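Local coordinates for R.Ecl18kI (Enterobacter cloacae, PDB 2GB7), which recognises the double-stranded DNA sequence 5'-CCNGG-3' and cleaves it ahead of the first C, as a type II restriction endonuclease that flips nucleotides out of the helix, at residues L4-F9 against P102-D107; T23-V28 against A120-E125; K173-L178 against M256-K261. The protein carries 1 engineered substitution. All coordinates share one frame; numbering follows the deposited sequence.

Interaction 1 of 3, residues L4-F9 against P102-D107; sequences LSPGEF and PTHIYD. With nucleotides of chain A.
The first turn of helix 6-20 meets the first turn of helix 102-134, the backbones coming nearest at Pro6 and His104, whose CA atoms lie 5.3 Å apart. This is helix-to-helix packing at two N-termini, and a capping box starts the shorter helix: Ser5 OG takes the N-H of Glu8 at 3.1 Å, while the return bond from Ser5 N to Glu8 OE1 is weak. His104 has the largest share of the contact. Its CG sits beside the backbone N (chi1 -62°), which sends the imidazole across to the loop just ahead of that cap. There NE2 donates to Leu4 O at 2.7 Å, a short but bent bond (134° at the hydrogen), with the oxygen somewhat out of the ring plane. Pro6 lies over one face of the same imidazole in a CH-pi contact, CG standing 4.1 Å from the ring centroid. Phe9 approaches from another side, its ring oblique to that of His104, and Leu79 touches both. Pro6 CB also reaches the methyl of Thr103 and OD2 of Asp107. The Tyr106 hydroxyl meets the DNA instead, OH donating to OP2 of DG6 of chain A at 3.0 Å. The edge of the Phe9 ring meets the backbone O of His104, CE2 lying 3.3 Å from that oxygen.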
loop_
_atom_site.group_PDB
_atom_site.type_symbol
_atom_site.label_atom_id
_atom_site.label_comp_id
_atom_site.label_asym_id
_atom_site.label_seq_id
_atom_site.Cartn_x
_atom_site.Cartn_y
_atom_site.Cartn_z
ATOM N N LEU F 4 16.715 -27.119 1.977
ATOM C CA LEU F 4 15.956 -26.187 1.125
ATOM C C LEU F 4 16.650 -24.832 0.934
ATOM O O LEU F 4 17.005 -24.167 1.907
ATOM C CB LEU F 4 14.471 -26.129 1.523
ATOM C CG LEU F 4 13.610 -27.368 1.238
ATOM C CD1 LEU F 4 12.294 -27.323 2.027
ATOM C CD2 LEU F 4 13.323 -27.551 -0.244
ATOM N N SER F 5 16.857 -24.450 -0.324
ATOM C CA SER F 5 17.332 -23.107 -0.672
ATOM C C SER F 5 16.173 -22.112 -0.461
ATOM O O SER F 5 15.022 -22.534 -0.436
ATOM C CB SER F 5 17.773 -23.062 -2.142
ATOM O OG SER F 5 16.666 -22.825 -3.016
ATOM N N PRO F 6 16.469 -20.804 -0.315
ATOM C CA PRO F 6 15.356 -19.848 -0.149
ATOM C C PRO F 6 14.322 -19.875 -1.274
ATOM O O PRO F 6 13.114 -19.766 -0.995
ATOM C CB PRO F 6 16.064 -18.489 -0.113
ATOM C CG PRO F 6 17.429 -18.827 0.427
ATOM C CD PRO F 6 17.767 -20.106 -0.278
ATOM N N GLY F 7 14.775 -20.007 -2.523
ATOM C CA GLY F 7 13.852 -20.018 -3.670
ATOM C C GLY F 7 12.996 -21.270 -3.674
ATOM O O GLY F 7 11.814 -21.247 -4.003
ATOM N N GLU F 8 13.604 -22.384 -3.293
ATOM C CA GLU F 8 12.872 -23.638 -3.195
ATOM C C GLU F 8 11.807 -23.586 -2.107
ATOM O O GLU F 8 10.713 -24.114 -2.292
ATOM C CB GLU F 8 13.841 -24.798 -2.972
ATOM C CG GLU F 8 14.538 -25.195 -4.258
ATOM C CD GLU F 8 15.895 -25.835 -4.041
ATOM O OE1 GLU F 8 16.115 -26.465 -2.983
ATOM O OE2 GLU F 8 16.745 -25.705 -4.946
ATOM N N PHE F 9 12.142 -22.942 -0.988
ATOM C CA PHE F 9 11.241 -22.797 0.151
ATOM C C PHE F 9 10.055 -21.926 -0.255
ATOM O O PHE F 9 8.908 -22.244 0.064
ATOM C CB PHE F 9 11.995 -22.182 1.335
ATOM C CG PHE F 9 11.274 -22.285 2.667
ATOM C CD1 PHE F 9 10.622 -23.453 3.048
ATOM C CD2 PHE F 9 11.306 -21.218 3.562
ATOM C CE1 PHE F 9 9.987 -23.536 4.295
ATOM C CE2 PHE F 9 10.671 -21.292 4.796
ATOM C CZ PHE F 9 10.018 -22.452 5.165
ATOM N N PRO F 102 17.886 -17.347 8.079
ATOM C CA PRO F 102 17.184 -16.084 8.284
ATOM C C PRO F 102 16.390 -15.677 7.072
ATOM O O PRO F 102 15.299 -15.110 7.227
ATOM C CB PRO F 102 18.322 -15.071 8.507
ATOM C CG PRO F 102 19.532 -15.839 8.708
ATOM C CD PRO F 102 19.333 -17.118 7.968
ATOM N N THR F 103 16.910 -15.934 5.871
ATOM C CA THR F 103 16.156 -15.521 4.665
ATOM C C THR F 103 14.909 -16.384 4.524
ATOM O O THR F 103 13.841 -15.884 4.162
ATOM C CB THR F 103 17.017 -15.613 3.396
ATOM O OG1 THR F 103 18.263 -14.943 3.632
ATOM C CG2 THR F 103 16.337 -15.012 2.198
ATOM N N HIS F 104 15.051 -17.674 4.821
ATOM C CA HIS F 104 13.947 -18.632 4.797
ATOM C C HIS F 104 12.797 -18.212 5.709
ATOM O O HIS F 104 11.647 -18.123 5.266
ATOM C CB HIS F 104 14.441 -20.017 5.237
ATOM C CG HIS F 104 15.482 -20.602 4.340
ATOM N ND1 HIS F 104 16.821 -20.303 4.467
ATOM C CD2 HIS F 104 15.387 -21.492 3.323
ATOM C CE1 HIS F 104 17.510 -20.992 3.573
ATOM N NE2 HIS F 104 16.663 -21.714 2.860
ATOM N N ILE F 105 13.117 -17.973 6.979
ATOM C CA ILE F 105 12.128 -17.628 8.001
ATOM C C ILE F 105 11.474 -16.312 7.622
ATOM O O ILE F 105 10.237 -16.178 7.649
ATOM C CB ILE F 105 12.790 -17.525 9.395
ATOM C CG1 ILE F 105 13.284 -18.903 9.820
ATOM C CG2 ILE F 105 11.799 -17.018 10.447
ATOM C CD1 ILE F 105 14.069 -18.895 11.133
ATOM N N TYR F 106 12.297 -15.349 7.226
ATOM C CA TYR F 106 11.779 -14.058 6.770
ATOM C C TYR F 106 10.871 -14.228 5.551
ATOM O O TYR F 106 9.795 -13.637 5.513
ATOM C CB TYR F 106 12.919 -13.068 6.483
ATOM C CG TYR F 106 12.395 -11.782 5.862
ATOM C CD1 TYR F 106 11.808 -10.791 6.630
ATOM C CD2 TYR F 106 12.492 -11.580 4.486
ATOM C CE1 TYR F 106 11.302 -9.613 6.039
ATOM C CE2 TYR F 106 12.000 -10.415 3.892
ATOM C CZ TYR F 106 11.413 -9.438 4.675
ATOM O OH TYR F 106 10.938 -8.279 4.091
ATOM N N ASP F 107 11.287 -15.009 4.557
ATOM C CA ASP F 107 10.474 -15.228 3.356
ATOM C C ASP F 107 9.111 -15.855 3.646
ATOM O O ASP F 107 8.088 -15.496 3.030
ATOM C CB ASP F 107 11.219 -16.099 2.364
ATOM C CG ASP F 107 12.344 -15.354 1.680
ATOM O OD1 ASP F 107 12.436 -14.110 1.844
ATOM O OD2 ASP F 107 13.124 -16.030 0.976
ATOM P P DG A 6 10.649 -6.782 0.863
ATOM O OP1 DG A 6 10.182 -5.930 1.987
ATOM O OP2 DG A 6 11.394 -8.034 1.158
ATOM O "O5'" DG A 6 9.408 -7.184 -0.041
ATOM C "C5'" DG A 6 8.332 -6.281 -0.263
ATOM C "C4'" DG A 6 7.292 -6.955 -1.121
ATOM O "O4'" DG A 6 6.110 -6.130 -1.251
ATOM C "C3'" DG A 6 7.753 -7.260 -2.546
ATOM O "O3'" DG A 6 7.189 -8.514 -2.927
ATOM C "C2'" DG A 6 7.106 -6.150 -3.354
ATOM C "C1'" DG A 6 5.789 -6.025 -2.622
ATOM N N9 DG A 6 5.026 -4.798 -2.807
ATOM C C8 DG A 6 5.348 -3.688 -3.551
ATOM N N7 DG A 6 4.417 -2.771 -3.521
ATOM C C5 DG A 6 3.430 -3.312 -2.705
ATOM C C6 DG A 6 2.169 -2.793 -2.307
ATOM O O6 DG A 6 1.645 -1.719 -2.614
ATOM N N1 DG A 6 1.497 -3.673 -1.463
ATOM C C2 DG A 6 1.969 -4.895 -1.059
ATOM N N2 DG A 6 1.181 -5.592 -0.226
ATOM N N3 DG A 6 3.130 -5.396 -1.437
ATOM C C4 DG A 6 3.802 -4.556 -2.251
#

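Interaction 2 of 3, residues T23-V28 against A120-E125; sequences TPFALV and AGKEFE. With nucleotides of chain B.
Pro24 CB presses between two neighbouring side chains of helix 102-134, 3.5 Å from Lys122 CG, tighter than usual for two carbons, and 3.6 Å from Glu123 CG. The pyrrolidine ring crosses the lysine chain at about a right angle. With CG anti to the backbone N (chi1 -176°), Lys122 brings its first methylenes against the proline, and the bent remainder carries NZ to within 4.4 Å of Phe25 CD1. One turn further along helix 24-34, Val28 CG2 rests on Glu123, 3.6 Å from its O and close to CB. Leu27 CD2 lies against the carboxylate, nearest OE2 at 3.7 Å; that oxygen has its charged partner in Arg119, by a salt bridge. Thr23 caps the smaller helix, its OG1 accepting from Ala26 N at 3.0 Å. Behind the first shell, Met56 and Cys60 of helix 49-77 pack on Val28, and the ring of Phe289 meets Phe25 edge-to-face. The DNA lies past Gly121, whose CA comes 3.2 Å from O3' of DC3 of chain B. Two helices crossing at -46°, their axis segments 8.6 Å apart, thus form a helix pair packed through aliphatic carbons, on the far side of helix 102-134 from the DNA backbone that Gly121 touches, in this PD-(D/E)XK-clan nuclease.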
loop_
_atom_site.group_PDB
_atom_site.type_symbol
_atom_site.label_atom_id
_atom_site.label_comp_id
_atom_site.label_asym_id
_atom_site.label_seq_id
_atom_site.Cartn_x
_atom_site.Cartn_y
_atom_site.Cartn_z
ATOM N N THR F 23 -10.211 -20.261 -0.476
ATOM C CA THR F 23 -10.156 -18.890 -0.976
ATOM C C THR F 23 -10.824 -17.953 0.036
ATOM O O THR F 23 -11.642 -18.422 0.847
ATOM C CB THR F 23 -10.842 -18.781 -2.340
ATOM O OG1 THR F 23 -12.256 -18.951 -2.172
ATOM C CG2 THR F 23 -10.302 -19.854 -3.293
ATOM N N PRO F 24 -10.464 -16.652 0.011
ATOM C CA PRO F 24 -11.118 -15.650 0.847
ATOM C C PRO F 24 -12.626 -15.714 0.713
ATOM O O PRO F 24 -13.330 -15.744 1.722
ATOM C CB PRO F 24 -10.600 -14.328 0.270
ATOM C CG PRO F 24 -9.221 -14.668 -0.198
ATOM C CD PRO F 24 -9.376 -16.047 -0.795
ATOM N N PHE F 25 -13.150 -15.746 -0.513
ATOM C CA PHE F 25 -14.611 -15.827 -0.644
ATOM C C PHE F 25 -15.190 -17.117 -0.076
ATOM O O PHE F 25 -16.240 -17.099 0.578
ATOM C CB PHE F 25 -15.077 -15.665 -2.083
ATOM C CG PHE F 25 -16.557 -15.607 -2.199
ATOM C CD1 PHE F 25 -17.225 -14.397 -2.033
ATOM C CD2 PHE F 25 -17.304 -16.761 -2.409
ATOM C CE1 PHE F 25 -18.600 -14.331 -2.097
ATOM C CE2 PHE F 25 -18.673 -16.701 -2.477
ATOM C CZ PHE F 25 -19.325 -15.496 -2.319
ATOM N N ALA F 26 -14.531 -18.238 -0.347
ATOM C CA ALA F 26 -14.981 -19.514 0.218
ATOM C C ALA F 26 -15.041 -19.463 1.750
ATOM O O ALA F 26 -15.963 -20.031 2.361
ATOM C CB ALA F 26 -14.061 -20.650 -0.233
ATOM N N LEU F 27 -14.044 -18.823 2.377
ATOM C CA LEU F 27 -14.020 -18.756 3.852
ATOM C C LEU F 27 -15.153 -17.884 4.342
ATOM O O LEU F 27 -15.854 -18.223 5.292
ATOM C CB LEU F 27 -12.673 -18.226 4.381
ATOM C CG LEU F 27 -12.574 -17.926 5.887
ATOM C CD1 LEU F 27 -12.857 -19.175 6.703
ATOM C CD2 LEU F 27 -11.196 -17.340 6.292
ATOM N N VAL F 28 -15.350 -16.761 3.660
ATOM C CA VAL F 28 -16.439 -15.864 4.022
ATOM C C VAL F 28 -17.770 -16.583 3.834
ATOM O O VAL F 28 -18.647 -16.498 4.685
ATOM C CB VAL F 28 -16.399 -14.539 3.195
ATOM C CG1 VAL F 28 -17.708 -13.764 3.376
ATOM C CG2 VAL F 28 -15.217 -13.652 3.588
ATOM N N ALA F 120 -7.304 -10.020 3.479
ATOM C CA ALA F 120 -8.110 -9.114 4.317
ATOM C C ALA F 120 -8.998 -8.271 3.437
ATOM O O ALA F 120 -10.175 -8.081 3.727
ATOM C CB ALA F 120 -7.245 -8.221 5.199
ATOM N N GLY F 121 -8.440 -7.769 2.344
ATOM C CA GLY F 121 -9.273 -6.925 1.433
ATOM C C GLY F 121 -10.354 -7.741 0.746
ATOM O O GLY F 121 -11.534 -7.317 0.666
ATOM N N LYS F 122 -9.954 -8.893 0.204
ATOM C CA LYS F 122 -10.885 -9.747 -0.519
ATOM C C LYS F 122 -12.035 -10.233 0.406
ATOM O O LYS F 122 -13.214 -10.276 -0.004
ATOM C CB LYS F 122 -10.156 -10.913 -1.223
ATOM C CG LYS F 122 -11.127 -11.799 -2.083
ATOM C CD LYS F 122 -11.711 -11.068 -3.306
ATOM C CE LYS F 122 -12.879 -11.835 -3.951
ATOM N NZ LYS F 122 -14.261 -11.471 -3.418
ATOM N N GLU F 123 -11.688 -10.556 1.636
ATOM C CA GLU F 123 -12.686 -11.016 2.601
ATOM C C GLU F 123 -13.628 -9.874 2.965
ATOM O O GLU F 123 -14.830 -10.085 3.003
ATOM C CB GLU F 123 -12.007 -11.592 3.842
ATOM C CG GLU F 123 -11.361 -12.927 3.525
ATOM C CD GLU F 123 -10.738 -13.588 4.743
ATOM O OE1 GLU F 123 -11.152 -13.291 5.882
ATOM O OE2 GLU F 123 -9.808 -14.396 4.530
ATOM N N PHE F 124 -13.109 -8.663 3.211
ATOM C CA PHE F 124 -13.992 -7.509 3.558
ATOM C C PHE F 124 -14.944 -7.263 2.409
ATOM O O PHE F 124 -16.143 -7.102 2.592
ATOM C CB PHE F 124 -13.116 -6.286 3.836
ATOM C CG PHE F 124 -13.850 -5.074 4.331
ATOM C CD1 PHE F 124 -14.927 -5.164 5.218
ATOM C CD2 PHE F 124 -13.408 -3.817 3.915
ATOM C CE1 PHE F 124 -15.564 -4.000 5.650
ATOM C CE2 PHE F 124 -13.980 -2.678 4.378
ATOM C CZ PHE F 124 -15.096 -2.761 5.237
ATOM N N GLU F 125 -14.396 -7.233 1.198
ATOM C CA GLU F 125 -15.224 -7.103 0.010
ATOM C C GLU F 125 -16.311 -8.188 -0.103
ATOM O O GLU F 125 -17.501 -7.860 -0.401
ATOM C CB GLU F 125 -14.305 -7.108 -1.218
ATOM C CG GLU F 125 -13.341 -5.912 -1.296
ATOM C CD GLU F 125 -12.030 -6.222 -2.039
ATOM O OE1 GLU F 125 -11.996 -7.133 -2.900
ATOM O OE2 GLU F 125 -11.018 -5.547 -1.738
ATOM P P DC B 4 -7.801 -3.234 1.195
ATOM O OP1 DC B 4 -8.988 -3.425 2.063
ATOM O OP2 DC B 4 -7.618 -1.952 0.459
ATOM O "O5'" DC B 4 -6.484 -3.487 2.053
ATOM C "C5'" DC B 4 -6.299 -4.707 2.755
ATOM C "C4'" DC B 4 -4.945 -4.716 3.425
ATOM O "O4'" DC B 4 -3.916 -4.716 2.406
ATOM C "C3'" DC B 4 -4.666 -3.509 4.323
ATOM O "O3'" DC B 4 -3.938 -3.919 5.484
ATOM C "C2'" DC B 4 -3.788 -2.623 3.455
ATOM C "C1'" DC B 4 -3.021 -3.637 2.620
ATOM N N1 DC B 4 -2.607 -3.124 1.306
ATOM C C2 DC B 4 -1.285 -3.334 0.872
ATOM O O2 DC B 4 -0.520 -4.024 1.562
ATOM N N3 DC B 4 -0.881 -2.781 -0.293
ATOM C C4 DC B 4 -1.737 -2.054 -1.023
ATOM N N4 DC B 4 -1.272 -1.477 -2.138
ATOM C C5 DC B 4 -3.097 -1.874 -0.633
ATOM C C6 DC B 4 -3.484 -2.422 0.528
ATOM P P DC B 3 -8.263 -2.000 -4.501
ATOM O OP1 DC B 3 -9.721 -1.956 -4.219
ATOM O OP2 DC B 3 -7.471 -0.737 -4.527
ATOM O "O5'" DC B 3 -7.623 -3.021 -3.465
ATOM C "C5'" DC B 3 -8.169 -4.331 -3.366
ATOM C "C4'" DC B 3 -7.488 -5.091 -2.257
ATOM O "O4'" DC B 3 -6.259 -5.661 -2.769
ATOM C "C3'" DC B 3 -7.095 -4.159 -1.119
ATOM O "O3'" DC B 3 -7.754 -4.408 0.108
ATOM C "C2'" DC B 3 -5.596 -4.311 -0.964
ATOM C "C1'" DC B 3 -5.207 -5.498 -1.826
ATOM N N1 DC B 3 -3.982 -5.155 -2.564
ATOM C C2 DC B 3 -2.816 -5.888 -2.336
ATOM O O2 DC B 3 -2.851 -6.839 -1.544
ATOM N N3 DC B 3 -1.678 -5.538 -2.980
ATOM C C4 DC B 3 -1.678 -4.499 -3.817
ATOM N N4 DC B 3 -0.532 -4.180 -4.430
ATOM C C5 DC B 3 -2.854 -3.739 -4.070
ATOM C C6 DC B 3 -3.975 -4.104 -3.438
#

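Interaction 3 of 3, residues K173-L178 against M256-K261; sequences KRNTML and MELSRK
Leu258, near the end of helix 248-259, faces the type II beta turn of Lys173 to Thr176 that leads into strand 177-181, the two backbones drawing nearest at Asn175 and Leu258. The arrangement lays a helix end against a turn and the start of an inner strand of the mixed central sheet in this PD-(D/E)XK-clan fold. Starting at CB, the leucine stands 4.0 Å from Asn175 O, an oxygen that also accepts from the indole of Trp262. Leu258 CG lies beside the backbone N (chi1 -73°), and from there the two methyls part. CD1 turns to the start of the strand, 3.7 Å from Thr176 O and 3.8 Å from Met177 CE, the methionine and leucine side chains crossing at about a right angle. CD2 stays with the turn, 3.8 Å from Asn175 OD1 and almost as near to Asn175 CA. Met177 is extended until its last torsion, which bends CE round to the leucine; Met163 of strand 161-163 packs on both residues. The turn is pinned from within by Lys173 O, which accepts from both the OG1 and the N of Thr176, and Arg202 binds that same carbonyl. No hydrogen bond joins the two segments; the aliphatic chain of Lys261 runs over the Asn175 amide at about a right angle, with CD 3.4 Å from OD1.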
loop_
_atom_site.group_PDB
_atom_site.type_symbol
_atom_site.label_atom_id
_atom_site.label_comp_id
_atom_site.label_asym_id
_atom_site.label_seq_id
_atom_site.Cartn_x
_atom_site.Cartn_y
_atom_site.Cartn_z
ATOM N N LYS F 173 -25.936 6.597 -15.086
ATOM C CA LYS F 173 -25.518 6.466 -13.682
ATOM C C LYS F 173 -26.524 7.053 -12.711
ATOM O O LYS F 173 -26.424 6.875 -11.523
ATOM C CB LYS F 173 -24.121 7.081 -13.469
ATOM C CG LYS F 173 -24.085 8.590 -13.786
ATOM C CD LYS F 173 -22.645 9.053 -13.941
ATOM C CE LYS F 173 -22.639 10.449 -14.568
ATOM N NZ LYS F 173 -21.255 10.953 -14.635
ATOM N N ARG F 174 -27.532 7.745 -13.216
ATOM C CA ARG F 174 -28.614 8.191 -12.351
ATOM C C ARG F 174 -29.248 7.022 -11.561
ATOM O O ARG F 174 -29.477 5.933 -12.105
ATOM C CB ARG F 174 -29.661 8.914 -13.197
ATOM C CG ARG F 174 -30.844 9.468 -12.426
ATOM C CD ARG F 174 -31.600 10.473 -13.295
ATOM N NE ARG F 174 -32.545 11.251 -12.481
ATOM C CZ ARG F 174 -32.249 12.428 -11.921
ATOM N NH1 ARG F 174 -31.059 12.980 -12.084
ATOM N NH2 ARG F 174 -33.155 13.059 -11.204
ATOM N N ASN F 175 -29.510 7.262 -10.273
ATOM C CA ASN F 175 -30.139 6.289 -9.380
ATOM C C ASN F 175 -29.325 5.030 -9.161
ATOM O O ASN F 175 -29.882 4.008 -8.782
ATOM C CB ASN F 175 -31.570 5.941 -9.821
ATOM C CG ASN F 175 -32.522 7.126 -9.678
ATOM O OD1 ASN F 175 -32.411 7.897 -8.730
ATOM N ND2 ASN F 175 -33.455 7.283 -10.620
ATOM N N THR F 176 -28.006 5.126 -9.384
ATOM C CA THR F 176 -27.112 4.020 -9.066
ATOM C C THR F 176 -26.326 4.288 -7.773
ATOM O O THR F 176 -26.310 5.421 -7.213
ATOM C CB THR F 176 -26.125 3.697 -10.217
ATOM O OG1 THR F 176 -25.248 4.812 -10.393
ATOM C CG2 THR F 176 -26.870 3.405 -11.560
ATOM N N MET F 177 -25.672 3.240 -7.292
ATOM C CA MET F 177 -24.801 3.408 -6.118
ATOM C C MET F 177 -23.545 2.603 -6.380
ATOM O O MET F 177 -23.628 1.476 -6.879
ATOM C CB MET F 177 -25.473 2.908 -4.828
ATOM C CG MET F 177 -24.511 2.984 -3.665
ATOM S SD MET F 177 -25.291 2.498 -2.112
ATOM C CE MET F 177 -26.570 3.663 -2.128
ATOM N N LEU F 178 -22.382 3.194 -6.082
ATOM C CA LEU F 178 -21.107 2.513 -6.200
ATOM C C LEU F 178 -20.456 2.450 -4.851
ATOM O O LEU F 178 -20.445 3.438 -4.122
ATOM C CB LEU F 178 -20.148 3.281 -7.125
ATOM C CG LEU F 178 -20.651 3.518 -8.555
ATOM C CD1 LEU F 178 -19.605 4.294 -9.313
ATOM C CD2 LEU F 178 -20.971 2.214 -9.247
ATOM N N MET F 256 -31.238 0.764 -0.320
ATOM C CA MET F 256 -32.555 0.164 -0.379
ATOM C C MET F 256 -33.500 1.144 -1.047
ATOM O O MET F 256 -34.284 0.757 -1.923
ATOM C CB MET F 256 -33.045 -0.169 1.021
ATOM C CG MET F 256 -34.359 -0.922 1.029
ATOM S SD MET F 256 -34.331 -2.482 0.124
ATOM C CE MET F 256 -36.098 -2.796 -0.038
ATOM N N GLU F 257 -33.376 2.419 -0.693
ATOM C CA GLU F 257 -34.262 3.431 -1.298
ATOM C C GLU F 257 -34.027 3.546 -2.793
ATOM O O GLU F 257 -34.999 3.634 -3.547
ATOM C CB GLU F 257 -34.113 4.796 -0.632
ATOM C CG GLU F 257 -34.559 4.798 0.804
ATOM C CD GLU F 257 -34.066 6.006 1.593
ATOM O OE1 GLU F 257 -33.156 6.737 1.115
ATOM O OE2 GLU F 257 -34.594 6.210 2.706
ATOM N N LEU F 258 -32.759 3.528 -3.221
ATOM C CA LEU F 258 -32.449 3.613 -4.659
ATOM C C LEU F 258 -32.865 2.343 -5.380
ATOM O O LEU F 258 -33.361 2.405 -6.497
ATOM C CB LEU F 258 -30.959 3.878 -4.915
ATOM C CG LEU F 258 -30.457 5.281 -4.610
ATOM C CD1 LEU F 258 -28.931 5.305 -4.592
ATOM C CD2 LEU F 258 -31.008 6.333 -5.585
ATOM N N SER F 259 -32.694 1.195 -4.727
ATOM C CA SER F 259 -33.047 -0.092 -5.313
ATOM C C SER F 259 -34.528 -0.192 -5.688
ATOM O O SER F 259 -34.876 -0.821 -6.689
ATOM C CB SER F 259 -32.667 -1.232 -4.367
ATOM O OG SER F 259 -33.653 -1.411 -3.370
ATOM N N ARG F 260 -35.389 0.440 -4.893
ATOM C CA ARG F 260 -36.831 0.433 -5.186
ATOM C C ARG F 260 -37.158 1.069 -6.529
ATOM O O ARG F 260 -38.194 0.758 -7.122
ATOM C CB ARG F 260 -37.635 1.140 -4.098
ATOM C CG ARG F 260 -37.526 0.526 -2.731
ATOM C CD ARG F 260 -38.512 1.228 -1.820
ATOM N NE ARG F 260 -37.856 1.772 -0.638
ATOM C CZ ARG F 260 -37.678 1.115 0.506
ATOM N NH1 ARG F 260 -38.105 -0.137 0.651
ATOM N NH2 ARG F 260 -37.069 1.724 1.513
ATOM N N LYS F 261 -36.298 1.972 -6.989
ATOM C CA LYS F 261 -36.476 2.616 -8.286
ATOM C C LYS F 261 -36.212 1.649 -9.451
ATOM O O LYS F 261 -36.579 1.913 -10.602
ATOM C CB LYS F 261 -35.603 3.863 -8.388
ATOM C CG LYS F 261 -35.814 4.859 -7.264
ATOM C CD LYS F 261 -34.781 5.954 -7.356
ATOM C CE LYS F 261 -34.768 6.835 -6.115
ATOM N NZ LYS F 261 -35.948 7.723 -6.041
#

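In the fold
Helix 102-134 is the common element of interactions 1 and 2: helices 6-20 and 24-34, consecutive in the chain, dock on it one after the other, with contact centres 27 Å apart. Both contacts have DNA beside them, since Tyr106 reaches a phosphate of chain A and Gly121 lies against the backbone of chain B. Around interaction 1 the second subunit also packs: Ile105 lies on Ile105 of the second subunit. Interaction 3 belongs to the sheet-bearing part, 25 Å from interaction 2 between centres. Interactions 1 and 3, 51 Å apart between centres, lie on opposite sides of the chain's centre. The nearest atom of interaction 3 remains about 12 Å from the bound nucleic acid.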